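Local coordinates for PrgX (Enterococcus faecalis, PDB 2AWI), which acts as the receptor for the peptide sex pheromone cCF10 and probably binds DNA as a repressor that regulates conjugation, at residues G25-S28 / K29-I33; L54-N57 / F58-L62. The protein carries 1 engineered substitution. All blocks are in the same frame, centred on the assembly; numbering follows the deposited sequence.

Contact 1: residues G25-S28 / K29-I33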
ATOM      1  N   GLY A  25      18.104 -48.195  41.708  1.00 47.06           N
ATOM      2  CA  GLY A  25      17.650 -47.196  42.655  1.00 47.71           C
ATOM      3  C   GLY A  25      16.159 -46.950  42.569  1.00 50.49           C
ATOM      4  O   GLY A  25      15.592 -46.240  43.399  1.00 49.58           O
ATOM      5  N   ILE A  26      15.514 -47.544  41.570  1.00 43.65           N
ATOM      6  CA  ILE A  26      14.081 -47.355  41.390  1.00 43.82           C
ATOM      7  C   ILE A  26      13.268 -48.641  41.535  1.00 44.67           C
ATOM      8  O   ILE A  26      12.227 -48.649  42.188  1.00 45.04           O
ATOM      9  CB  ILE A  26      13.787 -46.713  40.014  1.00 36.30           C
ATOM     10  CG1 ILE A  26      14.563 -45.392  39.888  1.00 33.61           C
ATOM     11  CG2 ILE A  26      12.293 -46.474  39.862  1.00 32.21           C
ATOM     12  CD1 ILE A  26      14.398 -44.682  38.553  1.00 27.68           C
HETATM   13  N   MSE A  27      13.733 -49.721  40.917  1.00 46.44           N
HETATM   14  CA  MSE A  27      13.040 -51.005  41.001  1.00 49.18           C
HETATM   15  C   MSE A  27      13.984 -52.146  40.664  1.00 47.60           C
HETATM   16  O   MSE A  27      15.024 -51.938  40.049  1.00 48.86           O
HETATM   17  CB  MSE A  27      11.827 -51.037  40.061  1.00 41.89           C
HETATM   18  CG  MSE A  27      12.137 -50.817  38.584  1.00 39.41           C
HETATM   19 SE   MSE A  27      10.543 -50.990  37.463  1.00 53.23          SE
HETATM   20  CE  MSE A  27       9.576 -49.415  38.096  1.00 30.33           C
ATOM     21  N   SER A  28      13.615 -53.355  41.070  1.00 45.53           N
ATOM     22  CA  SER A  28      14.440 -54.531  40.828  1.00 45.06           C
ATOM     23  C   SER A  28      14.600 -54.810  39.345  1.00 44.47           C
ATOM     24  O   SER A  28      13.792 -54.375  38.528  1.00 45.66           O
ATOM     25  CB  SER A  28      13.826 -55.761  41.500  1.00 54.53           C
ATOM     26  OG  SER A  28      12.682 -56.212  40.796  1.00 59.36           O
ATOM     27  N   LYS A  29      15.651 -55.544  39.005  1.00 42.96           N
ATOM     28  CA  LYS A  29      15.920 -55.906  37.625  1.00 43.54           C
ATOM     29  C   LYS A  29      14.738 -56.695  37.078  1.00 44.67           C
ATOM     30  O   LYS A  29      14.254 -56.434  35.977  1.00 46.14           O
ATOM     31  CB  LYS A  29      17.186 -56.760  37.551  1.00 42.66           C
ATOM     32  CG  LYS A  29      17.495 -57.297  36.169  1.00 45.49           C
ATOM     33  CD  LYS A  29      18.722 -58.194  36.183  1.00 47.17           C
ATOM     34  CE  LYS A  29      18.992 -58.772  34.794  1.00 55.58           C
ATOM     35  NZ  LYS A  29      20.200 -59.655  34.767  1.00 62.30           N
ATOM     36  N   SER A  30      14.276 -57.664  37.860  1.00 49.41           N
ATOM     37  CA  SER A  30      13.160 -58.510  37.460  1.00 50.68           C
ATOM     38  C   SER A  30      11.902 -57.716  37.119  1.00 50.56           C
ATOM     39  O   SER A  30      11.310 -57.909  36.052  1.00 51.50           O
ATOM     40  CB  SER A  30      12.850 -59.521  38.567  1.00 92.14           C
ATOM     41  OG  SER A  30      12.664 -58.871  39.814  1.00 95.74           O
ATOM     42  N   VAL A  31      11.494 -56.827  38.023  1.00 43.43           N
ATOM     43  CA  VAL A  31      10.299 -56.019  37.799  1.00 41.15           C
ATOM     44  C   VAL A  31      10.433 -55.101  36.587  1.00 41.28           C
ATOM     45  O   VAL A  31       9.482 -54.926  35.828  1.00 39.64           O
ATOM     46  CB  VAL A  31       9.957 -55.158  39.031  1.00 53.49           C
ATOM     47  CG1 VAL A  31       8.789 -54.228  38.706  1.00 49.60           C
ATOM     48  CG2 VAL A  31       9.598 -56.052  40.210  1.00 46.42           C
ATOM     49  N   TYR A  32      11.610 -54.517  36.396  1.00 40.58           N
ATOM     50  CA  TYR A  32      11.799 -53.630  35.266  1.00 39.54           C
ATOM     51  C   TYR A  32      11.607 -54.355  33.947  1.00 42.10           C
ATOM     52  O   TYR A  32      11.110 -53.771  32.984  1.00 43.41           O
ATOM     53  CB  TYR A  32      13.184 -52.980  35.293  1.00 38.00           C
ATOM     54  CG  TYR A  32      13.383 -52.032  34.129  1.00 38.14           C
ATOM     55  CD1 TYR A  32      13.963 -52.465  32.940  1.00 36.66           C
ATOM     56  CD2 TYR A  32      12.905 -50.723  34.190  1.00 32.81           C
ATOM     57  CE1 TYR A  32      14.054 -51.618  31.838  1.00 35.66           C
ATOM     58  CE2 TYR A  32      12.984 -49.870  33.097  1.00 35.77           C
ATOM     59  CZ  TYR A  32      13.557 -50.319  31.923  1.00 32.82           C
ATOM     60  OH  TYR A  32      13.617 -49.466  30.839  1.00 29.08           O
ATOM     61  N   ILE A  33      12.004 -55.625  33.897  1.00 40.99           N
ATOM     62  CA  ILE A  33      11.856 -56.412  32.678  1.00 39.45           C
ATOM     63  C   ILE A  33      10.379 -56.553  32.337  1.00 38.74           C
ATOM     64  O   ILE A  33       9.993 -56.482  31.171  1.00 39.61           O
ATOM     65  CB  ILE A  33      12.490 -57.822  32.830  1.00 51.90           C
ATOM     66  CG1 ILE A  33      14.013 -57.687  32.887  1.00 53.08           C
ATOM     67  CG2 ILE A  33      12.080 -58.728  31.664  1.00 48.28           C
ATOM     68  CD1 ILE A  33      14.752 -59.002  32.984  1.00 50.41           C
TER

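Contact 2: residues L54-N57 / F58-L62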
ATOM      1  N   LEU A  54      16.427 -41.169  30.817  1.00 25.52           N
ATOM      2  CA  LEU A  54      16.595 -41.191  29.365  1.00 22.57           C
ATOM      3  C   LEU A  54      16.903 -39.805  28.787  1.00 22.04           C
ATOM      4  O   LEU A  54      17.480 -39.698  27.704  1.00 21.17           O
ATOM      5  CB  LEU A  54      15.331 -41.742  28.698  1.00 21.62           C
ATOM      6  CG  LEU A  54      14.898 -43.159  29.098  1.00 24.40           C
ATOM      7  CD1 LEU A  54      13.496 -43.429  28.575  1.00 22.37           C
ATOM      8  CD2 LEU A  54      15.896 -44.192  28.553  1.00 16.44           C
ATOM      9  N   GLY A  55      16.511 -38.746  29.498  1.00 22.07           N
ATOM     10  CA  GLY A  55      16.758 -37.404  28.997  1.00 18.51           C
ATOM     11  C   GLY A  55      15.738 -36.991  27.943  1.00 20.34           C
ATOM     12  O   GLY A  55      15.932 -35.997  27.244  1.00 19.16           O
ATOM     13  N   VAL A  56      14.647 -37.755  27.831  1.00 14.55           N
ATOM     14  CA  VAL A  56      13.596 -37.471  26.860  1.00 14.51           C
ATOM     15  C   VAL A  56      12.374 -36.987  27.621  1.00 17.22           C
ATOM     16  O   VAL A  56      11.935 -37.623  28.571  1.00 21.01           O
ATOM     17  CB  VAL A  56      13.232 -38.741  26.044  1.00 19.47           C
ATOM     18  CG1 VAL A  56      12.099 -38.439  25.061  1.00 17.00           C
ATOM     19  CG2 VAL A  56      14.463 -39.244  25.316  1.00 13.34           C
ATOM     20  N   ASN A  57      11.828 -35.856  27.194  1.00 22.62           N
ATOM     21  CA  ASN A  57      10.670 -35.251  27.845  1.00 23.53           C
ATOM     22  C   ASN A  57       9.509 -36.204  28.154  1.00 24.95           C
ATOM     23  O   ASN A  57       9.036 -36.955  27.298  1.00 26.96           O
ATOM     24  CB  ASN A  57      10.202 -34.052  27.013  1.00 17.36           C
ATOM     25  CG  ASN A  57      11.277 -32.966  26.911  1.00 21.02           C
ATOM     26  OD1 ASN A  57      11.483 -32.187  27.840  1.00 30.39           O
ATOM     27  ND2 ASN A  57      11.981 -32.932  25.787  1.00 21.89           N
ATOM     28  N   PHE A  58       9.080 -36.166  29.411  1.00 28.33           N
ATOM     29  CA  PHE A  58       7.990 -36.984  29.936  1.00 28.94           C
ATOM     30  C   PHE A  58       6.732 -36.989  29.057  1.00 30.99           C
ATOM     31  O   PHE A  58       6.184 -38.053  28.770  1.00 34.13           O
ATOM     32  CB  PHE A  58       7.657 -36.494  31.345  1.00 23.82           C
ATOM     33  CG  PHE A  58       6.567 -37.266  32.023  1.00 31.70           C
ATOM     34  CD1 PHE A  58       6.743 -38.598  32.362  1.00 28.82           C
ATOM     35  CD2 PHE A  58       5.370 -36.643  32.372  1.00 37.75           C
ATOM     36  CE1 PHE A  58       5.748 -39.302  33.045  1.00 36.94           C
ATOM     37  CE2 PHE A  58       4.370 -37.340  33.055  1.00 38.33           C
ATOM     38  CZ  PHE A  58       4.562 -38.670  33.391  1.00 33.05           C
ATOM     39  N   PHE A  59       6.267 -35.818  28.625  1.00 22.21           N
ATOM     40  CA  PHE A  59       5.070 -35.761  27.788  1.00 20.91           C
ATOM     41  C   PHE A  59       5.289 -36.424  26.431  1.00 21.84           C
ATOM     42  O   PHE A  59       4.393 -37.084  25.904  1.00 23.51           O
ATOM     43  CB  PHE A  59       4.617 -34.309  27.573  1.00 29.83           C
ATOM     44  CG  PHE A  59       3.953 -33.675  28.775  1.00 31.65           C
ATOM     45  CD1 PHE A  59       3.577 -32.337  28.741  1.00 39.60           C
ATOM     46  CD2 PHE A  59       3.713 -34.398  29.937  1.00 37.14           C
ATOM     47  CE1 PHE A  59       2.975 -31.729  29.847  1.00 39.11           C
ATOM     48  CE2 PHE A  59       3.112 -33.796  31.047  1.00 35.01           C
ATOM     49  CZ  PHE A  59       2.746 -32.464  31.001  1.00 32.42           C
ATOM     50  N   GLU A  60       6.475 -36.241  25.860  1.00 21.96           N
ATOM     51  CA  GLU A  60       6.768 -36.829  24.562  1.00 19.65           C
ATOM     52  C   GLU A  60       6.659 -38.341  24.648  1.00 21.13           C
ATOM     53  O   GLU A  60       6.152 -38.987  23.730  1.00 17.73           O
ATOM     54  CB  GLU A  60       8.175 -36.457  24.086  1.00 18.73           C
ATOM     55  CG  GLU A  60       8.395 -36.815  22.630  1.00 25.64           C
ATOM     56  CD  GLU A  60       9.827 -36.626  22.165  1.00 29.60           C
ATOM     57  OE1 GLU A  60      10.426 -35.594  22.519  1.00 26.54           O
ATOM     58  OE2 GLU A  60      10.346 -37.499  21.430  1.00 35.15           O
ATOM     59  N   ILE A  61       7.135 -38.900  25.754  1.00 22.88           N
ATOM     60  CA  ILE A  61       7.088 -40.342  25.941  1.00 25.99           C
ATOM     61  C   ILE A  61       5.634 -40.788  26.020  1.00 26.53           C
ATOM     62  O   ILE A  61       5.237 -41.730  25.333  1.00 27.17           O
ATOM     63  CB  ILE A  61       7.858 -40.782  27.221  1.00 21.94           C
ATOM     64  CG1 ILE A  61       9.355 -40.507  27.046  1.00 18.08           C
ATOM     65  CG2 ILE A  61       7.614 -42.258  27.494  1.00 22.34           C
ATOM     66  CD1 ILE A  61      10.224 -40.885  28.255  1.00 20.53           C
ATOM     67  N   LEU A  62       4.843 -40.114  26.856  1.00 23.93           N
ATOM     68  CA  LEU A  62       3.423 -40.440  26.978  1.00 24.61           C
ATOM     69  C   LEU A  62       2.777 -40.425  25.598  1.00 23.53           C
ATOM     70  O   LEU A  62       2.107 -41.373  25.204  1.00 23.34           O
ATOM     71  CB  LEU A  62       2.713 -39.439  27.893  1.00 22.81           C
ATOM     72  CG  LEU A  62       2.869 -39.714  29.392  1.00 26.07           C
ATOM     73  CD1 LEU A  62       2.177 -38.642  30.226  1.00 28.96           C
ATOM     74  CD2 LEU A  62       2.273 -41.074  29.690  1.00 29.15           C
TER
HETATM   75  O   HOH W   1      12.538 -34.881  24.031  1.00 59.04           O

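Contact 1: residues G25-S28 / K29-I33
Ser28 sits at the N-cap of helix 29-36 and meets its first turn with both of its oxygens. Its carbonyl O takes the backbone N-H of Tyr32, with N and O 3.1 Å apart and an N-H...O angle of 160°. Its hydroxyl pairs with that of Ser30, OG to OG 2.8 Å, in a hydrogen bond that either serine could donate. The Ser28 torsion (chi1 74°) turns OG back over the opening turn, where it also lies 3.1 Å from Val31 N. The turn belongs to the helix-turn-helix region, in which helix 29-36 follows helix 19-23 after a short loop. One step back, with CG between the backbone N and the carbonyl carbon (chi1 59°) and the chain straight at chi2, selenomethionine Met27 lays its SE against the start of the same helix, 3.7 Å from Tyr32 CA and 3.9 Å from Val31 CG1. SE approaches the tyrosine ring at its edge, 5.3 Å from the centroid, a Met-aromatic contact in which the two side chains cross at about a right angle. The phenol itself is directed away from the loop, where its OH is hydrogen-bonded to Glu36 OE2 and its ring meets Phe50 edge-to-face. Met27 also packs on Phe50 and Glu46 of helix 44-54.

Contact 2: residues L54-N57 / F58-L62
Val56 and Ile61 meet through their CG1 atoms, 4.0 Å apart, at the turn that leads into helix 58-67. With its CG1 anti to the carbonyl carbon (chi1 -66°) and the chain straight at chi2, Ile61 reaches back toward the loop; its CD1 ends 3.7 Å from Val56 O and 4.2 Å from Leu54 CD1, the leucine lying across it at about a right angle. This apolar patch carries on to Ile11 of helix 4-14, which both Val56 and Ile61 touch, in the helical bundle of the helix-turn-helix region. Asn57 is the N-cap residue, yet its side chain makes no capping bond; its carbonyl O instead accepts Ile61 N at 3.1 Å. A water accepts from Asn57 ND2 and donates to Glu60 OE1, 2.7 Å from each. Glu60 leaves the helix extended (chi1 -168°, chi2 -173°) and passes across Val56, whose CG1 lies 4.1 Å from Glu60 CD. Its carboxylate has further partners: OE2 forms a salt bridge with Arg64 NE, and OE1 is hydrogen-bonded to Gly150 N of the second subunit, where Phe59 also meets its own counterpart edge-to-face.

From the N terminus the chain runs through helices 4-14 and 19-23 before reaching contact 1, which turns the loop after helix 19-23 into helix 29-36. It then passes through helix 44-54 to contact 2, which joins that helix to helix 58-67. The two are in series, neither enclosing nor crossing the other, and each closes a single local turn within the helix-turn-helix region. The centres of contact 1 and contact 2 are about 19 Å apart; the nearest atoms of contact 1 and contact 2 are about 6 Å apart, without touching. Helix 44-54 links them: its side chains pack on Ile26 and Met27 of contact 1, and its last residue, Leu54, belongs to contact 2. Contact 1 stays within its own chain in the assembly, whereas contact 2 faces the second subunit.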